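Local atomic coordinates of Cyp101j2 (Sphingobium yanoikuyae, PDB entry 5KYO), a protein that is a haem-containing cytochrome P450 monooxygenase, linked to hydroxylation of the monoterpenoid 1,8-cineole. Residues A[57-62]-A[343-348]; A[158-163]-A[177-182]; A[168-173]-A[394-399]; A[305-310]-A[388-393]. All blocks are in the same frame, centred on the assembly; numbering follows the deposited sequence. Where two conformers were deposited one is given.

Overall arrangement
Interactions 2, 3 and 4 form a continuous group in the helical part of the P450 fold, while interaction 1 lies apart, its centre about 20 Å from that of interaction 4 and 28 Å from that of interaction 2. Interactions 3 and 4 share helix 382-399, using consecutive segments of it. Interactions 2 and 3 have centres about 9 Å apart and are tied by a salt bridge, Glu-162 OE2 to Arg-399 NE at 3.0 Å; Leu-180 packs on Val-392 to join interactions 2 and 4. Along the chain, interaction 2 is nested inside the long loop closed by interaction 1, while interactions 3 and 4 bring distant parts of the chain to helix 382-399, which passes close to the haem.

Interaction 1 (A[57-62]-A[343-348]); sequences LDFHQS and PTVVVA
Both methyls of Val-345 meet the rings of Phe-59 and His-60 in an apolar contact that contains no hydrogen bond between the segments. Val-345 CG1, anti to the backbone N (chi1 -179°), comes within 4.1 Å of His-60 CD2, approaching that ring obliquely. Val-345 CG2 stands near the plane of the Phe-59 ring, at its edge, 4.4 Å from Phe-59 CE1.

The aromatic packing inside 57-62 sets up this surface. Phe-59 turns its edge to the imidazole, and its CD1 lies 3.3 Å above the plane of the His-60 ring, over the centre. Phe-281 meets both rings edge-to-face, and His-60 NE2 is hydrogen-bonded to the carbonyl of Pro-315.

Polar bonds at the start of the helix are reciprocal: Asp-58 OD2 accepts from Gln-61 N at 2.9 Å, on the anti side of the carboxylate, and Gln-61 OE1 accepts from Asp-58 N, also at 2.9 Å and in the carbonyl plane. Together they make a capping box that opens helix 59-69, the A helix of the P450 fold. This helix rests here on the short helix 344-348, which follows a strand of the main sheet and carries Thr-344 of the haem pocket.

Interaction 2 (A[158-163]-A[177-182]); sequences VSLIEG and AEQLPV
Leu-160 lays both methyls of its branch against Gln-179, and one of them also against Leu-180. The contact joins helix 149-164, the D helix of the P450 fold, to the break between helix 172-177 and helix 181-188, which together correspond to the E helix. That break is a type I turn from Ala-177 to Leu-180, closed by a weak bond of 3.4 Å from Leu-180 N to Ala-177 O; Pro-181, lacking an N-H, cannot give the next helical bond to Ala-177 O.

Leu-160 CD1 does the double work, lying 3.8 Å from Gln-179 CB and 3.9 Å from Leu-180 CD2. The leucine CG stands anti to the carbonyl carbon (chi1 -64°), which carries the branch out from its helix into the angle between the two partners. Gln-179 offers only the root of its chain: a bend at chi2 takes the amide away from the leucine, and NE2 is hydrogen-bonded to the carbonyl of His-174. Leu-180 comes obliquely from the buried side; its side chain, about 10 Å from the haem, also touches Leu-279 of helix 273-288. Phe-176 packs on Leu-160 as well, extending the apolar patch. With an alanine here, the turn would probably face a gap, the CD2 methyl of Leu-180 and the aliphatic base of Gln-179 being left without their mate. At the outer side of the contact, Leu-160 CD2 lies 3.9 Å from Gln-179 CB and 4.1 Å from its CG.

Interaction 3 (A[168-173]-A[394-399]); sequences GRCNFT and REWFAR
Trp-396 O accepts a backbone hydrogen bond of 3.0 Å from Arg-399 N, on the same residue whose indole reaches across to strand 169-171 and the first turn of helix 172-177. No polar bond joins the two segments; the contact is an aromatic pair with apolar packing of a cysteine sulfur.

Phe-172 points the edge carrying CD1 and CE1 at the six-membered ring of the indole in an offset edge-to-face pair, with ring centres 5.5 Å apart and planes at 65°. Phe-172 CE1 comes within 3.7 Å of Trp-396 CZ3, and Phe-172 CD1 lies 3.9 Å from both CZ3 and CH2 of Trp-396. Each aromatic group leaves its backbone with CG anti to N (chi1 -172° for Trp-396), which throws it away from its own helix toward the other. Cys-170 adds its SG at the indole edge, near the ring plane and 4.2 Å from Trp-396 CH2. The outer end of the indole is thus met by the sulfur near its plane and by the phenyl edge from another direction.

Other rings enlarge the cluster. Phe-283 stacks on Phe-172 and also meets the indole, which Phe-403 and Phe-176 approach edge-to-face. Replacing Trp-396 by alanine would probably leave the edge of Phe-172 and the sulfur of Cys-170 facing a large gap in the buried core. Strand 169-171 is an outer strand of a small antiparallel sheet, next to 425-427 near the C-terminus. This aromatic core therefore joins that sheet to helix 382-399, the L helix of the cytochrome P450 fold.

Interaction 4 (A[305-310]-A[388-393]); sequences DALLEF and EMKVVL
Segments 305-310 and 388-393 are both helical, lying on helix 303-313 and helix 382-399, and the CA atoms nearest each other are those of Leu-307 and Lys-390, 7.0 Å apart. These are the K and L helices of the P450 fold.

Leu-307 is the side chain that bridges the interface. Its CG stands anti to the backbone N (chi1 -168°), aiming the branch at the L helix, where Leu-307 CG lies 3.7 Å from Met-389 CG as the two side chains run past each other in opposite directions. Leu-307 CD1 reaches farther in, to 3.6 Å from the backbone N of Lys-390 and 3.8 Å from its CB. The lysine contributes just this aliphatic root, since its chain leads off toward a weak, long ion pair with Glu-150. Met-389 has two conformers; in the one described, to which its distances belong, the chain is bent at chi2 and chi3, touches Leu-279 and comes about 6 Å from the haem.

Polar groups of the K helix are engaged elsewhere: Glu-309 forms salt bridges to Arg-312, its partner in the ExxR motif of the family, and to Arg-364 and Arg-367. With no hydrogen bond between the segments, the two helices are held here by the fit of apolar surfaces, and charge is kept to other faces.

Interaction 1 (A[57-62]-A[343-348])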
loop_
_atom_site.group_PDB
_atom_site.type_symbol
_atom_site.label_atom_id
_atom_site.label_comp_id
_atom_site.label_asym_id
_atom_site.label_seq_id
_atom_site.Cartn_x
_atom_site.Cartn_y
_atom_site.Cartn_z
ATOM N N LEU A 57 -13.493 2.878 -17.404
ATOM C CA LEU A 57 -12.375 3.814 -17.430
ATOM C C LEU A 57 -11.141 3.132 -16.845
ATOM O O LEU A 57 -11.260 2.105 -16.179
ATOM C CB LEU A 57 -12.705 5.079 -16.626
ATOM C CG LEU A 57 -13.958 5.836 -17.072
ATOM C CD1 LEU A 57 -14.271 7.006 -16.138
ATOM C CD2 LEU A 57 -13.753 6.321 -18.483
ATOM N N ASP A 58 -9.966 3.689 -17.116
ATOM C CA ASP A 58 -8.760 3.276 -16.419
ATOM C C ASP A 58 -8.780 3.863 -15.011
ATOM O O ASP A 58 -9.228 4.983 -14.821
ATOM C CB ASP A 58 -7.514 3.728 -17.186
ATOM C CG ASP A 58 -6.268 3.725 -16.329
ATOM O OD1 ASP A 58 -5.680 2.639 -16.131
ATOM O OD2 ASP A 58 -5.874 4.808 -15.847
ATOM N N PHE A 59 -8.296 3.105 -14.026
ATOM C CA PHE A 59 -8.244 3.551 -12.627
ATOM C C PHE A 59 -7.666 4.953 -12.473
ATOM O O PHE A 59 -8.297 5.840 -11.896
ATOM C CB PHE A 59 -7.404 2.564 -11.791
ATOM C CG PHE A 59 -7.289 2.928 -10.331
ATOM C CD1 PHE A 59 -6.308 3.809 -9.894
ATOM C CD2 PHE A 59 -8.106 2.333 -9.394
ATOM C CE1 PHE A 59 -6.182 4.126 -8.568
ATOM C CE2 PHE A 59 -7.986 2.642 -8.056
ATOM C CZ PHE A 59 -7.028 3.542 -7.640
ATOM N N HIS A 60 -6.457 5.167 -12.977
ATOM C CA HIS A 60 -5.809 6.446 -12.733
ATOM C C HIS A 60 -6.435 7.575 -13.573
ATOM O O HIS A 60 -6.493 8.732 -13.135
ATOM C CB HIS A 60 -4.307 6.299 -12.961
ATOM C CG HIS A 60 -3.652 5.448 -11.917
ATOM N ND1 HIS A 60 -3.660 4.069 -11.961
ATOM C CD2 HIS A 60 -3.062 5.779 -10.741
ATOM C CE1 HIS A 60 -3.062 3.590 -10.885
ATOM N NE2 HIS A 60 -2.689 4.608 -10.130
ATOM N N GLN A 61 -6.933 7.222 -14.755
ATOM C CA GLN A 61 -7.629 8.169 -15.616
ATOM C C GLN A 61 -8.880 8.698 -14.917
ATOM O O GLN A 61 -9.098 9.896 -14.860
ATOM C CB GLN A 61 -7.990 7.502 -16.950
ATOM C CG GLN A 61 -9.029 8.244 -17.779
ATOM C CD GLN A 61 -9.693 7.343 -18.815
ATOM O OE1 GLN A 61 -9.980 6.176 -18.544
ATOM N NE2 GLN A 61 -9.940 7.884 -20.009
ATOM N N SER A 62 -9.684 7.780 -14.385
ATOM C CA SER A 62 -10.849 8.098 -13.561
ATOM C C SER A 62 -10.555 9.169 -12.506
ATOM O O SER A 62 -11.304 10.163 -12.364
ATOM C CB SER A 62 -11.352 6.818 -12.883
ATOM O OG SER A 62 -12.520 7.049 -12.120
ATOM N N PRO A 343 -4.735 11.434 -0.997
ATOM C CA PRO A 343 -4.321 10.246 -1.754
ATOM C C PRO A 343 -2.965 10.377 -2.442
ATOM O O PRO A 343 -2.673 11.377 -3.106
ATOM C CB PRO A 343 -5.439 10.088 -2.795
ATOM C CG PRO A 343 -6.601 10.832 -2.209
ATOM C CD PRO A 343 -5.986 12.001 -1.520
ATOM N N THR A 344 -2.146 9.342 -2.307
ATOM C CA THR A 344 -0.899 9.304 -3.043
ATOM C C THR A 344 -1.203 9.419 -4.537
ATOM O O THR A 344 -0.372 9.883 -5.293
ATOM C CB THR A 344 -0.102 8.015 -2.773
ATOM O OG1 THR A 344 -0.843 6.896 -3.253
ATOM C CG2 THR A 344 0.114 7.828 -1.267
ATOM N N VAL A 345 -2.404 8.996 -4.926
ATOM C CA VAL A 345 -2.849 8.957 -6.323
ATOM C C VAL A 345 -2.841 10.330 -6.987
ATOM O O VAL A 345 -2.403 10.464 -8.131
ATOM C CB VAL A 345 -4.281 8.371 -6.446
ATOM C CG1 VAL A 345 -4.726 8.316 -7.913
ATOM C CG2 VAL A 345 -4.349 6.997 -5.806
ATOM N N VAL A 346 -3.294 11.352 -6.263
ATOM C CA VAL A 346 -3.432 12.686 -6.854
ATOM C C VAL A 346 -2.085 13.391 -6.986
ATOM O O VAL A 346 -1.982 14.422 -7.648
ATOM C CB VAL A 346 -4.416 13.566 -6.048
ATOM C CG1 VAL A 346 -5.710 12.807 -5.833
ATOM C CG2 VAL A 346 -3.830 13.968 -4.722
ATOM N N VAL A 347 -1.046 12.806 -6.401
ATOM C CA VAL A 347 0.292 13.386 -6.468
ATOM C C VAL A 347 0.942 13.158 -7.842
ATOM O O VAL A 347 1.135 14.111 -8.606
ATOM C CB VAL A 347 1.202 12.822 -5.346
ATOM C CG1 VAL A 347 2.636 13.275 -5.538
ATOM C CG2 VAL A 347 0.682 13.267 -3.991
ATOM N N ALA A 348 1.249 11.908 -8.181
ATOM C CA ALA A 348 1.928 11.628 -9.450
ATOM C C ALA A 348 1.024 11.826 -10.661
ATOM O O ALA A 348 1.517 11.968 -11.776
ATOM C CB ALA A 348 2.495 10.196 -9.454
#

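Interaction 2 (A[158-163]-A[177-182])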
loop_
_atom_site.group_PDB
_atom_site.type_symbol
_atom_site.label_atom_id
_atom_site.label_comp_id
_atom_site.label_asym_id
_atom_site.label_seq_id
_atom_site.Cartn_x
_atom_site.Cartn_y
_atom_site.Cartn_z
ATOM N N VAL A 158 9.607 -18.605 -8.253
ATOM C CA VAL A 158 9.925 -19.674 -9.193
ATOM C C VAL A 158 8.980 -20.856 -9.031
ATOM O O VAL A 158 8.499 -21.405 -10.013
ATOM C CB VAL A 158 11.401 -20.172 -9.021
ATOM C CG1 VAL A 158 11.627 -21.495 -9.736
ATOM C CG2 VAL A 158 12.392 -19.118 -9.501
ATOM N N SER A 159 8.719 -21.251 -7.783
ATOM C CA SER A 159 7.875 -22.409 -7.522
ATOM C C SER A 159 6.452 -22.149 -8.009
ATOM O O SER A 159 5.816 -23.022 -8.597
ATOM C CB SER A 159 7.893 -22.776 -6.028
ATOM O OG SER A 159 7.153 -21.857 -5.233
ATOM N N LEU A 160 5.966 -20.941 -7.790
ATOM C CA LEU A 160 4.618 -20.614 -8.215
ATOM C C LEU A 160 4.516 -20.607 -9.736
ATOM O O LEU A 160 3.587 -21.175 -10.292
ATOM C CB LEU A 160 4.185 -19.265 -7.638
ATOM C CG LEU A 160 4.096 -19.253 -6.097
ATOM C CD1 LEU A 160 4.032 -17.834 -5.581
ATOM C CD2 LEU A 160 2.867 -20.022 -5.640
ATOM N N ILE A 161 5.477 -19.975 -10.397
ATOM C CA ILE A 161 5.453 -19.886 -11.861
ATOM C C ILE A 161 5.583 -21.258 -12.490
ATOM O O ILE A 161 4.878 -21.568 -13.445
ATOM C CB ILE A 161 6.588 -18.969 -12.380
ATOM C CG1 ILE A 161 6.359 -17.523 -11.886
ATOM C CG2 ILE A 161 6.738 -19.088 -13.897
ATOM C CD1 ILE A 161 7.584 -16.641 -11.968
ATOM N N GLU A 162 6.484 -22.101 -11.972
ATOM C CA GLU A 162 6.636 -23.401 -12.612
ATOM C C GLU A 162 5.372 -24.230 -12.421
ATOM O O GLU A 162 5.039 -25.079 -13.259
ATOM C CB GLU A 162 7.863 -24.134 -12.082
ATOM C CG GLU A 162 9.145 -23.501 -12.534
ATOM C CD GLU A 162 9.322 -23.546 -14.045
ATOM O OE1 GLU A 162 8.751 -24.443 -14.706
ATOM O OE2 GLU A 162 10.049 -22.683 -14.571
ATOM N N GLY A 163 4.657 -23.937 -11.337
ATOM C CA GLY A 163 3.393 -24.577 -11.025
ATOM C C GLY A 163 2.354 -24.437 -12.123
ATOM O O GLY A 163 1.804 -25.434 -12.580
ATOM N N ALA A 177 0.059 -13.427 -7.090
ATOM C CA ALA A 177 0.287 -12.221 -6.297
ATOM C C ALA A 177 -0.066 -12.460 -4.842
ATOM O O ALA A 177 0.697 -12.107 -3.977
ATOM C CB ALA A 177 -0.516 -11.032 -6.853
ATOM N N GLU A 178 -1.222 -13.067 -4.599
ATOM C CA GLU A 178 -1.713 -13.299 -3.233
ATOM C C GLU A 178 -0.918 -14.359 -2.464
ATOM O O GLU A 178 -1.007 -14.446 -1.229
ATOM C CB GLU A 178 -3.192 -13.696 -3.263
ATOM C CG GLU A 178 -4.125 -12.489 -3.386
ATOM C CD GLU A 178 -5.585 -12.846 -3.666
ATOM O OE1 GLU A 178 -5.914 -14.048 -3.753
ATOM O OE2 GLU A 178 -6.410 -11.908 -3.798
ATOM N N GLN A 179 -0.142 -15.161 -3.184
ATOM C CA GLN A 179 0.636 -16.235 -2.562
ATOM C C GLN A 179 1.969 -15.768 -1.983
ATOM O O GLN A 179 2.707 -16.564 -1.428
ATOM C CB GLN A 179 0.898 -17.341 -3.581
ATOM C CG GLN A 179 -0.350 -17.846 -4.261
ATOM C CD GLN A 179 -1.144 -18.768 -3.379
ATOM O OE1 GLN A 179 -0.695 -19.147 -2.297
ATOM N NE2 GLN A 179 -2.338 -19.130 -3.828
ATOM N N LEU A 180 2.293 -14.490 -2.146
ATOM C CA LEU A 180 3.621 -13.984 -1.801
ATOM C C LEU A 180 3.751 -13.329 -0.401
ATOM O O LEU A 180 4.656 -13.680 0.359
ATOM C CB LEU A 180 4.084 -12.980 -2.870
ATOM C CG LEU A 180 4.377 -13.533 -4.268
ATOM C CD1 LEU A 180 4.642 -12.386 -5.247
ATOM C CD2 LEU A 180 5.572 -14.475 -4.193
ATOM N N PRO A 181 2.884 -12.349 -0.067
ATOM C CA PRO A 181 3.329 -11.506 1.062
ATOM C C PRO A 181 3.320 -12.133 2.465
ATOM O O PRO A 181 4.130 -11.715 3.304
ATOM C CB PRO A 181 2.354 -10.320 1.029
ATOM C CG PRO A 181 1.827 -10.287 -0.379
ATOM C CD PRO A 181 1.768 -11.728 -0.817
ATOM N N VAL A 182 2.420 -13.066 2.742
ATOM C CA VAL A 182 2.375 -13.623 4.086
ATOM C C VAL A 182 3.591 -14.521 4.257
ATOM O O VAL A 182 4.291 -14.458 5.280
ATOM C CB VAL A 182 1.072 -14.389 4.363
ATOM C CG1 VAL A 182 0.957 -14.678 5.873
ATOM C CG2 VAL A 182 -0.103 -13.548 3.960
#

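Interaction 3 (A[168-173]-A[394-399])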
loop_
_atom_site.group_PDB
_atom_site.type_symbol
_atom_site.label_atom_id
_atom_site.label_comp_id
_atom_site.label_asym_id
_atom_site.label_seq_id
_atom_site.Cartn_x
_atom_site.Cartn_y
_atom_site.Cartn_z
ATOM N N GLY A 168 -0.741 -22.756 -19.364
ATOM C CA GLY A 168 -0.945 -21.737 -20.374
ATOM C C GLY A 168 -1.880 -20.616 -19.948
ATOM O O GLY A 168 -2.246 -19.779 -20.765
ATOM N N ARG A 169 -2.277 -20.608 -18.673
ATOM C CA ARG A 169 -3.133 -19.569 -18.148
ATOM C C ARG A 169 -3.129 -19.604 -16.630
ATOM O O ARG A 169 -2.833 -20.646 -16.011
ATOM C CB ARG A 169 -4.576 -19.701 -18.672
ATOM C CG ARG A 169 -5.339 -20.905 -18.123
ATOM C CD ARG A 169 -6.634 -21.133 -18.891
ATOM N NE ARG A 169 -7.653 -20.107 -18.652
ATOM C CZ ARG A 169 -8.572 -20.190 -17.694
ATOM N NH1 ARG A 169 -8.573 -21.240 -16.884
ATOM N NH2 ARG A 169 -9.480 -19.231 -17.527
ATOM N N CYS A 170 -3.393 -18.450 -16.037
ATOM C CA CYS A 170 -3.620 -18.401 -14.595
ATOM C C CYS A 170 -4.416 -17.169 -14.188
ATOM O O CYS A 170 -4.347 -16.120 -14.828
ATOM C CB CYS A 170 -2.291 -18.425 -13.839
ATOM S SG CYS A 170 -1.303 -16.893 -13.954
ATOM N N ASN A 171 -5.159 -17.298 -13.096
ATOM C CA ASN A 171 -5.661 -16.121 -12.411
ATOM C C ASN A 171 -4.482 -15.505 -11.661
ATOM O O ASN A 171 -3.993 -16.077 -10.678
ATOM C CB ASN A 171 -6.814 -16.472 -11.470
ATOM C CG ASN A 171 -7.472 -15.239 -10.881
ATOM O OD1 ASN A 171 -6.943 -14.626 -9.955
ATOM N ND2 ASN A 171 -8.636 -14.871 -11.413
ATOM N N PHE A 172 -3.983 -14.370 -12.150
ATOM C CA PHE A 172 -2.722 -13.825 -11.635
ATOM C C PHE A 172 -2.833 -13.417 -10.166
ATOM O O PHE A 172 -1.953 -13.707 -9.360
ATOM C CB PHE A 172 -2.247 -12.618 -12.470
ATOM C CG PHE A 172 -0.962 -11.996 -11.955
ATOM C CD1 PHE A 172 0.277 -12.517 -12.320
ATOM C CD2 PHE A 172 -0.996 -10.895 -11.102
ATOM C CE1 PHE A 172 1.475 -11.955 -11.833
ATOM C CE2 PHE A 172 0.184 -10.330 -10.602
ATOM C CZ PHE A 172 1.428 -10.865 -10.976
ATOM N N THR A 173 -3.918 -12.745 -9.808
ATOM C CA THR A 173 -4.050 -12.278 -8.432
ATOM C C THR A 173 -4.154 -13.451 -7.456
ATOM O O THR A 173 -3.386 -13.513 -6.502
ATOM C CB THR A 173 -5.255 -11.326 -8.251
ATOM O OG1 THR A 173 -5.030 -10.157 -9.034
ATOM C CG2 THR A 173 -5.391 -10.901 -6.791
ATOM N N ARG A 394 11.988 -10.398 -12.891
ATOM C CA ARG A 394 13.092 -11.160 -13.478
ATOM C C ARG A 394 12.720 -12.620 -13.686
ATOM O O ARG A 394 12.948 -13.173 -14.757
ATOM C CB ARG A 394 14.350 -11.066 -12.611
ATOM C CG ARG A 394 15.008 -9.697 -12.640
ATOM C CD ARG A 394 16.343 -9.681 -11.909
ATOM N NE ARG A 394 16.837 -8.322 -11.696
ATOM C CZ ARG A 394 18.063 -8.031 -11.272
ATOM N NH1 ARG A 394 18.929 -9.004 -11.023
ATOM N NH2 ARG A 394 18.428 -6.765 -11.107
ATOM N N GLU A 395 12.170 -13.261 -12.660
ATOM C CA GLU A 395 11.777 -14.666 -12.812
ATOM C C GLU A 395 10.580 -14.881 -13.739
ATOM O O GLU A 395 10.501 -15.918 -14.385
ATOM C CB GLU A 395 11.476 -15.294 -11.452
ATOM C CG GLU A 395 12.659 -15.244 -10.506
ATOM C CD GLU A 395 13.885 -15.990 -11.034
ATOM O OE1 GLU A 395 13.731 -16.899 -11.875
ATOM O OE2 GLU A 395 15.004 -15.673 -10.595
ATOM N N TRP A 396 9.634 -13.942 -13.781
ATOM C CA TRP A 396 8.506 -14.104 -14.671
ATOM C C TRP A 396 9.036 -14.049 -16.108
ATOM O O TRP A 396 8.772 -14.948 -16.912
ATOM C CB TRP A 396 7.410 -13.031 -14.441
ATOM C CG TRP A 396 6.157 -13.333 -15.242
ATOM C CD1 TRP A 396 5.977 -13.145 -16.584
ATOM C CD2 TRP A 396 4.934 -13.897 -14.754
ATOM N NE1 TRP A 396 4.729 -13.559 -16.958
ATOM C CE2 TRP A 396 4.069 -14.037 -15.855
ATOM C CE3 TRP A 396 4.494 -14.317 -13.495
ATOM C CZ2 TRP A 396 2.782 -14.549 -15.735
ATOM C CZ3 TRP A 396 3.208 -14.830 -13.382
ATOM C CH2 TRP A 396 2.371 -14.938 -14.492
ATOM N N PHE A 397 9.814 -13.016 -16.427
ATOM C CA PHE A 397 10.236 -12.836 -17.818
ATOM C C PHE A 397 11.229 -13.913 -18.279
ATOM O O PHE A 397 11.330 -14.183 -19.469
ATOM C CB PHE A 397 10.820 -11.439 -18.033
ATOM C CG PHE A 397 9.766 -10.410 -18.342
ATOM C CD1 PHE A 397 9.193 -10.350 -19.602
ATOM C CD2 PHE A 397 9.302 -9.564 -17.352
ATOM C CE1 PHE A 397 8.210 -9.416 -19.883
ATOM C CE2 PHE A 397 8.308 -8.637 -17.618
ATOM C CZ PHE A 397 7.759 -8.559 -18.871
ATOM N N ALA A 398 11.929 -14.553 -17.348
ATOM C CA ALA A 398 12.797 -15.663 -17.733
ATOM C C ALA A 398 11.986 -16.858 -18.243
ATOM O O ALA A 398 12.467 -17.608 -19.108
ATOM C CB ALA A 398 13.680 -16.103 -16.573
ATOM N N ARG A 399 10.781 -17.026 -17.701
ATOM C CA ARG A 399 9.973 -18.229 -17.887
ATOM C C ARG A 399 8.740 -18.076 -18.785
ATOM O O ARG A 399 8.386 -19.008 -19.499
ATOM C CB ARG A 399 9.513 -18.767 -16.514
ATOM C CG ARG A 399 10.686 -19.182 -15.614
ATOM C CD ARG A 399 10.313 -19.533 -14.166
ATOM N NE ARG A 399 11.454 -20.239 -13.552
ATOM C CZ ARG A 399 12.521 -19.606 -13.095
ATOM N NH1 ARG A 399 12.548 -18.281 -13.166
ATOM N NH2 ARG A 399 13.561 -20.271 -12.582
#

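Interaction 4 (A[305-310]-A[388-393])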
loop_
_atom_site.group_PDB
_atom_site.type_symbol
_atom_site.label_atom_id
_atom_site.label_comp_id
_atom_site.label_asym_id
_atom_site.label_seq_id
_atom_site.Cartn_x
_atom_site.Cartn_y
_atom_site.Cartn_z
ATOM N N ASP A 305 14.812 0.077 -14.311
ATOM C CA ASP A 305 14.225 1.377 -14.632
ATOM C C ASP A 305 12.719 1.259 -14.854
ATOM O O ASP A 305 11.963 2.166 -14.557
ATOM C CB ASP A 305 14.918 1.953 -15.871
ATOM C CG ASP A 305 14.422 3.331 -16.238
ATOM O OD1 ASP A 305 14.757 4.296 -15.518
ATOM O OD2 ASP A 305 13.721 3.445 -17.263
ATOM N N ALA A 306 12.309 0.122 -15.419
ATOM C CA ALA A 306 10.894 -0.183 -15.600
ATOM C C ALA A 306 10.242 -0.219 -14.228
ATOM O O ALA A 306 9.143 0.273 -14.035
ATOM C CB ALA A 306 10.706 -1.501 -16.308
ATOM N N LEU A 307 10.945 -0.812 -13.277
ATOM C CA LEU A 307 10.492 -0.869 -11.896
ATOM C C LEU A 307 10.182 0.524 -11.341
ATOM O O LEU A 307 9.117 0.775 -10.777
ATOM C CB LEU A 307 11.569 -1.549 -11.045
ATOM C CG LEU A 307 11.249 -1.986 -9.629
ATOM C CD1 LEU A 307 12.136 -3.191 -9.316
ATOM C CD2 LEU A 307 11.513 -0.854 -8.661
ATOM N N LEU A 308 11.122 1.440 -11.519
ATOM C CA LEU A 308 10.941 2.793 -11.028
ATOM C C LEU A 308 9.709 3.458 -11.645
ATOM O O LEU A 308 9.001 4.198 -10.964
ATOM C CB LEU A 308 12.207 3.615 -11.285
ATOM C CG LEU A 308 13.478 3.009 -10.664
ATOM C CD1 LEU A 308 14.689 3.887 -10.926
ATOM C CD2 LEU A 308 13.325 2.755 -9.169
ATOM N N GLU A 309 9.431 3.163 -12.915
ATOM C CA GLU A 309 8.272 3.753 -13.619
ATOM C C GLU A 309 6.942 3.097 -13.215
ATOM O O GLU A 309 5.903 3.758 -13.197
ATOM C CB GLU A 309 8.481 3.672 -15.144
ATOM C CG GLU A 309 7.326 4.219 -16.002
ATOM C CD GLU A 309 7.213 5.729 -15.971
ATOM O OE1 GLU A 309 7.835 6.364 -15.104
ATOM O OE2 GLU A 309 6.538 6.291 -16.861
ATOM N N PHE A 310 6.963 1.804 -12.897
ATOM C CA PHE A 310 5.783 1.144 -12.324
ATOM C C PHE A 310 5.417 1.794 -10.976
ATOM O O PHE A 310 4.247 1.997 -10.690
ATOM C CB PHE A 310 6.007 -0.374 -12.131
ATOM C CG PHE A 310 5.865 -1.194 -13.412
ATOM C CD1 PHE A 310 4.645 -1.291 -14.067
ATOM C CD2 PHE A 310 6.950 -1.884 -13.921
ATOM C CE1 PHE A 310 4.526 -2.038 -15.247
ATOM C CE2 PHE A 310 6.840 -2.641 -15.090
ATOM C CZ PHE A 310 5.622 -2.707 -15.753
ATOM N N GLU A 388 10.986 -7.226 -4.014
ATOM C CA GLU A 388 9.956 -8.153 -4.488
ATOM C C GLU A 388 9.634 -7.947 -5.977
ATOM O O GLU A 388 9.605 -8.898 -6.731
ATOM C CB GLU A 388 8.662 -7.999 -3.687
ATOM C CG GLU A 388 8.712 -8.496 -2.259
ATOM C CD GLU A 388 7.520 -7.991 -1.470
ATOM O OE1 GLU A 388 6.786 -7.140 -2.014
ATOM O OE2 GLU A 388 7.306 -8.436 -0.326
ATOM N N MET A 389 9.404 -6.700 -6.375
ATOM C CA MET A 389 9.085 -6.377 -7.767
ATOM C C MET A 389 10.176 -6.842 -8.722
ATOM O O MET A 389 9.890 -7.432 -9.756
ATOM C CB MET A 389 8.869 -4.871 -7.926
ATOM C CG MET A 389 8.450 -4.457 -9.326
ATOM S SD MET A 389 6.944 -5.286 -9.860
ATOM C CE MET A 389 5.827 -4.855 -8.526
ATOM N N LYS A 390 11.426 -6.575 -8.353
ATOM C CA LYS A 390 12.568 -6.947 -9.169
ATOM C C LYS A 390 12.660 -8.450 -9.388
ATOM O O LYS A 390 12.845 -8.925 -10.521
ATOM C CB LYS A 390 13.864 -6.441 -8.531
ATOM C CG LYS A 390 15.075 -6.581 -9.441
ATOM C CD LYS A 390 16.345 -6.177 -8.710
ATOM C CE LYS A 390 16.639 -7.116 -7.550
ATOM N NZ LYS A 390 17.944 -6.795 -6.916
ATOM N N VAL A 391 12.552 -9.208 -8.306
ATOM C CA VAL A 391 12.670 -10.659 -8.413
ATOM C C VAL A 391 11.512 -11.202 -9.238
ATOM O O VAL A 391 11.677 -12.108 -10.070
ATOM C CB VAL A 391 12.696 -11.336 -7.022
ATOM C CG1 VAL A 391 12.700 -12.842 -7.173
ATOM C CG2 VAL A 391 13.914 -10.877 -6.259
ATOM N N VAL A 392 10.332 -10.621 -9.035
ATOM C CA VAL A 392 9.155 -11.134 -9.705
ATOM C C VAL A 392 9.257 -10.885 -11.204
ATOM O O VAL A 392 8.982 -11.779 -12.002
ATOM C CB VAL A 392 7.845 -10.511 -9.145
ATOM C CG1 VAL A 392 6.682 -10.734 -10.104
ATOM C CG2 VAL A 392 7.532 -11.111 -7.763
ATOM N N LEU A 393 9.661 -9.671 -11.570
ATOM C CA LEU A 393 9.811 -9.300 -12.961
ATOM C C LEU A 393 10.882 -10.185 -13.596
ATOM O O LEU A 393 10.697 -10.679 -14.691
ATOM C CB LEU A 393 10.191 -7.830 -13.099
ATOM C CG LEU A 393 9.043 -6.833 -12.871
ATOM C CD1 LEU A 393 9.610 -5.439 -12.730
ATOM C CD2 LEU A 393 8.041 -6.890 -13.996
#